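Local atomic coordinates of putative Lipoprotein (Shewanella oneidensis, PDB entry 3U24), a protein that is a putative lipoprotein of unknown function that binds zinc and calcium ions and belongs to the DUF885 family, probably related to MA-clan zinc metallopeptidases. Residues A23-F28 and K77-F81; E150-A154 and I212-I217; Q417-S421 and L556-S560. One frame throughout, in Å; residues are numbered along the deposited sequence.

Contact 1 of 3, residues A23-F28 and K77-F81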
loop_
_atom_site.group_PDB
_atom_site.type_symbol
_atom_site.label_atom_id
_atom_site.label_comp_id
_atom_site.label_asym_id
_atom_site.label_seq_id
_atom_site.Cartn_x
_atom_site.Cartn_y
_atom_site.Cartn_z
ATOM N N ALA A 23 9.947 -28.000 19.682
ATOM C CA ALA A 23 9.205 -26.716 19.638
ATOM C C ALA A 23 7.795 -26.893 19.046
ATOM O O ALA A 23 7.605 -27.618 18.077
ATOM C CB ALA A 23 9.989 -25.656 18.838
ATOM N N SER A 24 6.802 -26.249 19.645
ATOM C CA SER A 24 5.487 -26.126 19.003
ATOM C C SER A 24 5.564 -25.150 17.836
ATOM O O SER A 24 6.522 -24.381 17.696
ATOM C CB SER A 24 4.455 -25.592 19.984
ATOM O OG SER A 24 4.752 -24.264 20.380
ATOM N N PHE A 25 4.533 -25.146 17.010
ATOM C CA PHE A 25 4.498 -24.182 15.943
ATOM C C PHE A 25 4.472 -22.748 16.504
ATOM O O PHE A 25 5.113 -21.863 15.951
ATOM C CB PHE A 25 3.331 -24.381 14.997
ATOM C CG PHE A 25 3.447 -23.535 13.776
ATOM C CD1 PHE A 25 4.276 -23.907 12.756
ATOM C CD2 PHE A 25 2.787 -22.341 13.699
ATOM C CE1 PHE A 25 4.446 -23.098 11.650
ATOM C CE2 PHE A 25 2.920 -21.531 12.603
ATOM C CZ PHE A 25 3.760 -21.910 11.582
ATOM N N ALA A 26 3.743 -22.536 17.589
ATOM C CA ALA A 26 3.694 -21.209 18.215
ATOM C C ALA A 26 5.090 -20.805 18.669
ATOM O O ALA A 26 5.488 -19.660 18.471
ATOM C CB ALA A 26 2.706 -21.178 19.390
ATOM N N GLN A 27 5.849 -21.738 19.248
ATOM C CA GLN A 27 7.194 -21.422 19.677
ATOM C C GLN A 27 8.052 -21.099 18.474
ATOM O O GLN A 27 8.848 -20.196 18.523
ATOM C CB GLN A 27 7.808 -22.550 20.483
ATOM C CG GLN A 27 7.192 -22.674 21.870
ATOM C CD GLN A 27 7.605 -23.933 22.591
ATOM O OE1 GLN A 27 7.493 -25.051 22.071
ATOM N NE2 GLN A 27 8.070 -23.755 23.827
ATOM N N PHE A 28 7.865 -21.824 17.387
ATOM C CA PHE A 28 8.645 -21.596 16.217
ATOM C C PHE A 28 8.392 -20.227 15.619
ATOM O O PHE A 28 9.340 -19.556 15.309
ATOM C CB PHE A 28 8.381 -22.631 15.172
ATOM C CG PHE A 28 8.832 -22.205 13.833
ATOM C CD1 PHE A 28 10.189 -22.202 13.516
ATOM C CD2 PHE A 28 7.926 -21.778 12.898
ATOM C CE1 PHE A 28 10.609 -21.796 12.279
ATOM C CE2 PHE A 28 8.354 -21.362 11.659
ATOM C CZ PHE A 28 9.689 -21.369 11.361
ATOM N N LYS A 77 13.489 -25.553 9.180
ATOM C CA LYS A 77 12.694 -25.608 10.406
ATOM C C LYS A 77 11.186 -25.676 10.103
ATOM O O LYS A 77 10.450 -26.443 10.739
ATOM C CB LYS A 77 12.973 -24.400 11.288
ATOM C CG LYS A 77 14.331 -24.427 11.965
ATOM C CD LYS A 77 14.588 -23.116 12.715
ATOM C CE LYS A 77 15.817 -23.199 13.622
ATOM N NZ LYS A 77 16.085 -21.882 14.265
ATOM N N LEU A 78 10.737 -24.908 9.109
ATOM C CA LEU A 78 9.352 -24.962 8.683
ATOM C C LEU A 78 8.943 -26.347 8.274
ATOM O O LEU A 78 7.854 -26.794 8.635
ATOM C CB LEU A 78 9.062 -24.085 7.466
ATOM C CG LEU A 78 8.341 -22.778 7.571
ATOM C CD1 LEU A 78 7.929 -22.279 6.155
ATOM C CD2 LEU A 78 7.169 -22.877 8.521
ATOM N N LYS A 79 9.774 -26.978 7.453
ATOM C CA LYS A 79 9.452 -28.295 6.881
ATOM C C LYS A 79 9.342 -29.397 7.929
ATOM O O LYS A 79 8.814 -30.444 7.651
ATOM C CB LYS A 79 10.473 -28.717 5.797
ATOM C CG LYS A 79 10.123 -28.276 4.378
ATOM C CD LYS A 79 11.277 -28.536 3.384
ATOM C CE LYS A 79 12.039 -27.244 3.016
ATOM N NZ LYS A 79 13.529 -27.393 2.889
ATOM N N GLN A 80 9.842 -29.168 9.126
ATOM C CA GLN A 80 9.605 -30.074 10.241
ATOM C C GLN A 80 8.156 -30.154 10.731
ATOM O O GLN A 80 7.830 -31.057 11.464
ATOM C CB GLN A 80 10.486 -29.687 11.434
ATOM C CG GLN A 80 11.659 -30.613 11.647
ATOM C CD GLN A 80 12.962 -29.867 11.697
ATOM O OE1 GLN A 80 13.278 -29.181 12.683
ATOM N NE2 GLN A 80 13.728 -29.978 10.617
ATOM N N PHE A 81 7.299 -29.215 10.372
ATOM C CA PHE A 81 5.929 -29.230 10.884
ATOM C C PHE A 81 5.022 -29.846 9.856
ATOM O O PHE A 81 4.996 -29.382 8.704
ATOM C CB PHE A 81 5.436 -27.808 11.206
ATOM C CG PHE A 81 6.114 -27.220 12.392
ATOM C CD1 PHE A 81 5.717 -27.575 13.673
ATOM C CD2 PHE A 81 7.182 -26.364 12.243
ATOM C CE1 PHE A 81 6.377 -27.079 14.778
ATOM C CE2 PHE A 81 7.843 -25.852 13.348
ATOM C CZ PHE A 81 7.432 -26.204 14.622
#
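Phe25 carries CG anti to the backbone N (chi1 -170°), which lays its ring edge against Phe81, whereas Phe81 turns CG opposite its own carbonyl carbon (chi1 -70°), and the two rings meet in a T-shaped pair. Their planes stand at 84° with centroids 5.2 Å apart. Phe25 presents its edge: CD1 sits over the centre of the Phe81 ring and lies 3.8 Å from Phe81 CG. Phe28, one helical turn beyond Ser24, completes the aromatic cluster. Its ring is inclined to that of Phe81, and its CB closes to 3.7 Å from Phe81 CZ. The rim of Phe81 also meets backbone: CE1 lies 3.6 Å from Ala23 O, near the ring plane, while CZ comes close to Ser24 O. The outer part of the Phe28 ring is held by the other helix, with CE1 3.7 Å from Lys77 CB and CE2 3.7 Å from Leu78 CD2. Phe81 thus fills the angle between the first turn of helix 25-39 and the end of helix 61-79; an alanine here would probably leave the edge of Phe25 without a face to meet and open a gap beside Phe28 CB.

A capping box fixes the start of the first helix. Ser24 N donates to Gln27 OE1 over 2.8 Å, in the carbonyl plane on a lone pair, and Gln27 N returns a bond to Ser24 OG over 3.0 Å. Lys77 sends its extended chain away from the aromatic cluster, and NZ makes a long, weak ion pair with Asp35, a residue seen to bind zinc in this protein, though not in this chain. Helix 88-111 packs alongside both partners: Phe25 touches Glu90 and Tyr94, and Leu78 touches Tyr94 and Asp98.

Contact 2 of 3, residues E150-A154 and I212-I217. With EDO (1,2-ethanediol), chain Y.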
loop_
_atom_site.group_PDB
_atom_site.type_symbol
_atom_site.label_atom_id
_atom_site.label_comp_id
_atom_site.label_asym_id
_atom_site.label_seq_id
_atom_site.Cartn_x
_atom_site.Cartn_y
_atom_site.Cartn_z
ATOM N N GLU A 150 28.392 5.366 12.363
ATOM C CA GLU A 150 29.739 4.781 12.213
ATOM C C GLU A 150 29.968 4.310 10.810
ATOM O O GLU A 150 30.927 4.735 10.175
ATOM C CB GLU A 150 29.967 3.563 13.118
ATOM C CG GLU A 150 30.567 3.848 14.501
ATOM C CD GLU A 150 30.532 2.636 15.468
ATOM O OE1 GLU A 150 29.410 2.283 15.983
ATOM O OE2 GLU A 150 31.639 2.069 15.725
ATOM N N ASN A 151 29.060 3.473 10.323
ATOM C CA ASN A 151 29.217 2.812 9.014
ATOM C C ASN A 151 28.528 3.434 7.798
ATOM O O ASN A 151 28.402 2.790 6.771
ATOM C CB ASN A 151 28.894 1.314 9.162
ATOM C CG ASN A 151 29.965 0.611 9.994
ATOM O OD1 ASN A 151 31.161 0.891 9.810
ATOM N ND2 ASN A 151 29.565 -0.174 10.971
ATOM N N ILE A 152 28.188 4.698 7.879
ATOM C CA ILE A 152 27.613 5.355 6.723
ATOM C C ILE A 152 28.533 5.340 5.488
ATOM O O ILE A 152 28.041 5.105 4.387
ATOM C CB ILE A 152 27.089 6.788 7.040
ATOM C CG1 ILE A 152 25.814 6.670 7.881
ATOM C CG2 ILE A 152 26.846 7.595 5.762
ATOM C CD1 ILE A 152 25.270 7.958 8.465
ATOM N N PRO A 153 29.846 5.620 5.653
ATOM C CA PRO A 153 30.717 5.552 4.436
ATOM C C PRO A 153 30.704 4.167 3.837
ATOM O O PRO A 153 30.621 3.992 2.613
ATOM C CB PRO A 153 32.099 5.889 4.984
ATOM C CG PRO A 153 31.782 6.894 6.063
ATOM C CD PRO A 153 30.521 6.354 6.734
ATOM N N ALA A 154 30.755 3.174 4.710
ATOM C CA ALA A 154 30.771 1.762 4.240
ATOM C C ALA A 154 29.492 1.378 3.513
ATOM O O ALA A 154 29.508 0.635 2.567
ATOM C CB ALA A 154 30.994 0.810 5.396
ATOM N N ILE A 212 31.941 13.297 8.992
ATOM C CA ILE A 212 32.289 12.166 8.115
ATOM C C ILE A 212 31.034 11.679 7.336
ATOM O O ILE A 212 31.114 11.416 6.140
ATOM C CB ILE A 212 32.935 11.022 8.890
ATOM C CG1 ILE A 212 34.329 11.434 9.367
ATOM C CG2 ILE A 212 33.038 9.753 8.050
ATOM C CD1 ILE A 212 34.869 10.490 10.434
ATOM N N ALA A 213 29.882 11.608 8.006
ATOM C CA ALA A 213 28.663 11.102 7.351
ATOM C C ALA A 213 28.198 12.016 6.229
ATOM O O ALA A 213 27.879 11.523 5.162
ATOM C CB ALA A 213 27.523 10.881 8.353
ATOM N N SER A 214 28.130 13.319 6.521
ATOM C CA SER A 214 27.741 14.347 5.562
ATOM C C SER A 214 28.610 14.346 4.310
ATOM O O SER A 214 28.123 14.468 3.214
ATOM C CB SER A 214 27.838 15.733 6.203
ATOM O OG SER A 214 26.929 15.778 7.290
ATOM N N LYS A 215 29.908 14.271 4.511
ATOM C CA LYS A 215 30.849 14.129 3.414
ATOM C C LYS A 215 30.521 12.882 2.545
ATOM O O LYS A 215 30.442 12.990 1.342
ATOM C CB LYS A 215 32.257 14.042 3.987
ATOM C CG LYS A 215 33.374 13.835 2.981
ATOM C CD LYS A 215 34.743 13.662 3.671
ATOM C CE LYS A 215 35.895 13.677 2.668
ATOM N NZ LYS A 215 35.885 14.972 1.909
ATOM N N ALA A 216 30.313 11.727 3.176
ATOM C CA ALA A 216 30.022 10.508 2.456
ATOM C C ALA A 216 28.705 10.598 1.670
ATOM O O ALA A 216 28.616 10.085 0.577
ATOM C CB ALA A 216 29.994 9.301 3.400
ATOM N N ILE A 217 27.693 11.234 2.250
ATOM C CA ILE A 217 26.400 11.334 1.588
ATOM C C ILE A 217 26.576 12.243 0.387
ATOM O O ILE A 217 26.200 11.844 -0.684
ATOM C CB ILE A 217 25.270 11.811 2.512
ATOM C CG1 ILE A 217 25.033 10.769 3.624
ATOM C CG2 ILE A 217 23.978 12.058 1.720
ATOM C CD1 ILE A 217 24.151 11.205 4.757
HETATM C C1 EDO Y . 33.661 2.573 9.566
HETATM O O1 EDO Y . 33.195 3.838 10.077
HETATM C C2 EDO Y . 33.325 2.273 8.088
HETATM O O2 EDO Y . 32.457 3.236 7.441
#
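Two helices approach here almost backbone to backbone, Pro153 CA lying only 5.4 Å from Ala216 CA, and the small side chains of Ala213 and Ala216 make this possible. The contact is wholly apolar. Ile152 faces the long helix with both of its branches. With CG1 opposite the carbonyl carbon (chi1 -72°) and the chain extended beyond it, CD1 reaches Ala213 CB at 3.7 Å. The other branch, CG2, is directed one turn further on, 4.3 Å from Ala216 CB and 4.2 Å from Ile217 CG1. Pro153 lays its ring beside the same helix: CG meets Ile212 CG2 at 3.7 Å, the two side chains crossing at about a right angle, and also touches Ala216 CB at 4.0 Å. Ile212, Ala213, Ala216 and Ile217 repeat at one-turn spacing and so form one continuous face.

Proline suits the first turn of a helix, where its nitrogen needs no hydrogen for an intrahelical bond. Asn151 occupies the N-cap position, yet its side chain makes no capping bond. Nearby, Ala154 N donates to O2 of a 1,2-ethanediol over 3.2 Å; this molecule probably comes from the crystallisation liquor, and its very close approach to Glu150 O is doubtful.

The contact sets the start of helix 152-162 against the middle of the long helix 200-234, away from the annotated metal sites. Loop residues pack on the isoleucines: Ile152 on Leu56 and Phe185, Ile217 on Phe182 and Phe185.

Contact 3 of 3, residues Q417-S421 and L556-S560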
loop_
_atom_site.group_PDB
_atom_site.type_symbol
_atom_site.label_atom_id
_atom_site.label_comp_id
_atom_site.label_asym_id
_atom_site.label_seq_id
_atom_site.Cartn_x
_atom_site.Cartn_y
_atom_site.Cartn_z
ATOM N N GLN A 417 -13.027 -4.160 8.759
ATOM C CA GLN A 417 -12.156 -5.295 8.552
ATOM C C GLN A 417 -11.027 -5.333 9.593
ATOM O O GLN A 417 -10.624 -6.424 10.021
ATOM C CB GLN A 417 -11.576 -5.262 7.131
ATOM C CG GLN A 417 -10.773 -6.510 6.738
ATOM C CD GLN A 417 -9.252 -6.401 6.951
ATOM O OE1 GLN A 417 -8.607 -7.349 7.439
ATOM N NE2 GLN A 417 -8.675 -5.297 6.539
ATOM N N LEU A 418 -10.515 -4.165 9.994
ATOM C CA LEU A 418 -9.474 -4.125 11.035
ATOM C C LEU A 418 -10.020 -4.612 12.380
ATOM O O LEU A 418 -9.366 -5.361 13.065
ATOM C CB LEU A 418 -8.914 -2.703 11.210
ATOM C CG LEU A 418 -8.013 -2.367 12.423
ATOM C CD1 LEU A 418 -6.652 -3.062 12.318
ATOM C CD2 LEU A 418 -7.810 -0.853 12.509
ATOM N N VAL A 419 -11.195 -4.152 12.774
ATOM C CA VAL A 419 -11.822 -4.647 13.998
ATOM C C VAL A 419 -11.986 -6.172 13.946
ATOM O O VAL A 419 -11.618 -6.875 14.893
ATOM C CB VAL A 419 -13.177 -3.979 14.281
ATOM C CG1 VAL A 419 -13.869 -4.666 15.478
ATOM C CG2 VAL A 419 -12.977 -2.494 14.538
ATOM N N TYR A 420 -12.501 -6.702 12.838
ATOM C CA TYR A 420 -12.654 -8.136 12.739
ATOM C C TYR A 420 -11.303 -8.838 12.857
ATOM O O TYR A 420 -11.201 -9.807 13.600
ATOM C CB TYR A 420 -13.445 -8.571 11.506
ATOM C CG TYR A 420 -14.962 -8.582 11.751
ATOM C CD1 TYR A 420 -15.686 -7.437 11.702
ATOM C CD2 TYR A 420 -15.631 -9.749 12.046
ATOM C CE1 TYR A 420 -17.043 -7.437 11.931
ATOM C CE2 TYR A 420 -16.999 -9.774 12.314
ATOM C CZ TYR A 420 -17.704 -8.612 12.246
ATOM O OH TYR A 420 -19.061 -8.574 12.434
ATOM N N SER A 421 -10.259 -8.293 12.227
ATOM C CA SER A 421 -8.924 -8.903 12.325
ATOM C C SER A 421 -8.312 -8.802 13.719
ATOM O O SER A 421 -7.396 -9.527 14.022
ATOM C CB SER A 421 -7.926 -8.251 11.360
ATOM O OG SER A 421 -7.664 -6.948 11.822
ATOM N N LEU A 556 -14.239 -12.413 7.299
ATOM C CA LEU A 556 -13.418 -11.482 8.027
ATOM C C LEU A 556 -12.740 -12.108 9.249
ATOM O O LEU A 556 -11.918 -11.452 9.875
ATOM C CB LEU A 556 -14.221 -10.269 8.467
ATOM C CG LEU A 556 -14.853 -9.432 7.365
ATOM C CD1 LEU A 556 -15.954 -8.544 7.907
ATOM C CD2 LEU A 556 -13.771 -8.631 6.637
ATOM N N SER A 557 -13.002 -13.368 9.551
ATOM C CA SER A 557 -12.553 -13.942 10.832
ATOM C C SER A 557 -11.116 -14.401 10.759
ATOM O O SER A 557 -10.518 -14.595 11.777
ATOM C CB SER A 557 -13.425 -15.136 11.278
ATOM O OG SER A 557 -13.352 -16.227 10.364
ATOM N N TYR A 558 -10.552 -14.535 9.566
ATOM C CA TYR A 558 -9.185 -15.011 9.396
ATOM C C TYR A 558 -8.139 -13.886 9.430
ATOM O O TYR A 558 -6.938 -14.156 9.442
ATOM C CB TYR A 558 -9.090 -15.762 8.056
ATOM C CG TYR A 558 -9.988 -16.974 8.004
ATOM C CD1 TYR A 558 -9.545 -18.196 8.480
ATOM C CD2 TYR A 558 -11.272 -16.891 7.545
ATOM C CE1 TYR A 558 -10.348 -19.304 8.457
ATOM C CE2 TYR A 558 -12.093 -18.001 7.518
ATOM C CZ TYR A 558 -11.618 -19.199 7.961
ATOM O OH TYR A 558 -12.424 -20.316 7.960
ATOM N N GLY A 559 -8.587 -12.639 9.439
ATOM C CA GLY A 559 -7.664 -11.511 9.337
ATOM C C GLY A 559 -7.089 -11.376 7.931
ATOM O O GLY A 559 -7.619 -11.931 6.967
ATOM N N SER A 560 -5.955 -10.700 7.845
ATOM C CA SER A 560 -5.365 -10.272 6.583
ATOM C C SER A 560 -4.579 -11.380 5.827
ATOM O O SER A 560 -3.458 -11.181 5.391
ATOM C CB SER A 560 -4.484 -9.043 6.887
ATOM O OG SER A 560 -5.290 -8.035 7.578
HETATM O O HOH W 1 -10.280 -9.322 8.730
HETATM O O HOH W 2 -5.527 -6.272 9.193
#
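One face of the Tyr420 ring receives Leu556 in a CH-pi contact: the CD1 methyl stands 4.1 Å from the ring centroid, 18° off the normal and displaced toward the rim. At the base of the ring, Tyr420 CB touches Leu556 CB at 3.6 Å, and the far end is tied down by a hydrogen bond from OH to Thr341 O. The other methyl of Leu556, CD2, meets the aliphatic part of Gln417, 3.7 Å from CG. Leu556 thereby covers both Tyr420 and Gln417 on one side of helix 414-423. The bend of Gln417 at chi2 (-95°) carries its amide past this methyl. A water lies 2.9 Å from Gln417 OE1 and can bridge it to Leu556 O, though it has more acceptors in reach than protons. Ser560 OG lies 3.4 Å from the same OE1, a weak bond at most.

Helix 414-423 starts at His414, which with His408 and Glu439 binds zinc, a site consistent with the Peptidase_MA clan. Gln417 lies one turn beyond that ligand and packs on Val438 and Trp441 of helix 435-451; Leu556 also touches Trp441.

Further along, the backbone passes directly against Ser421, whose CB lies 3.8 Å from Gly559 CA. The positive phi of Gly559 (72°) is a conformation glycine adopts readily. Ser421 OG turns back and donates to Leu418 O over 2.6 Å.

In the fold
The three contacts follow one another along the chain, each closing its loop before the next opens, so none nest or cross. Contact 1 closes the shortest, mostly helical excursion, joining the N-terminal helix 25-39 to the end of helix 61-79. Contact 2 then ties the start of helix 152-162 to the long helix 200-234. Contact 3 spans the longest interval, bringing the loop between helices 548-555 and 563-571 back to helix 414-423 near the zinc bound by His408, His414 and Glu439. Centres of contacts 1 and 3 are about 25 Å apart, whereas contacts 2 and 3, about 44 Å apart between centres, lie on opposite sides of the chain's centre.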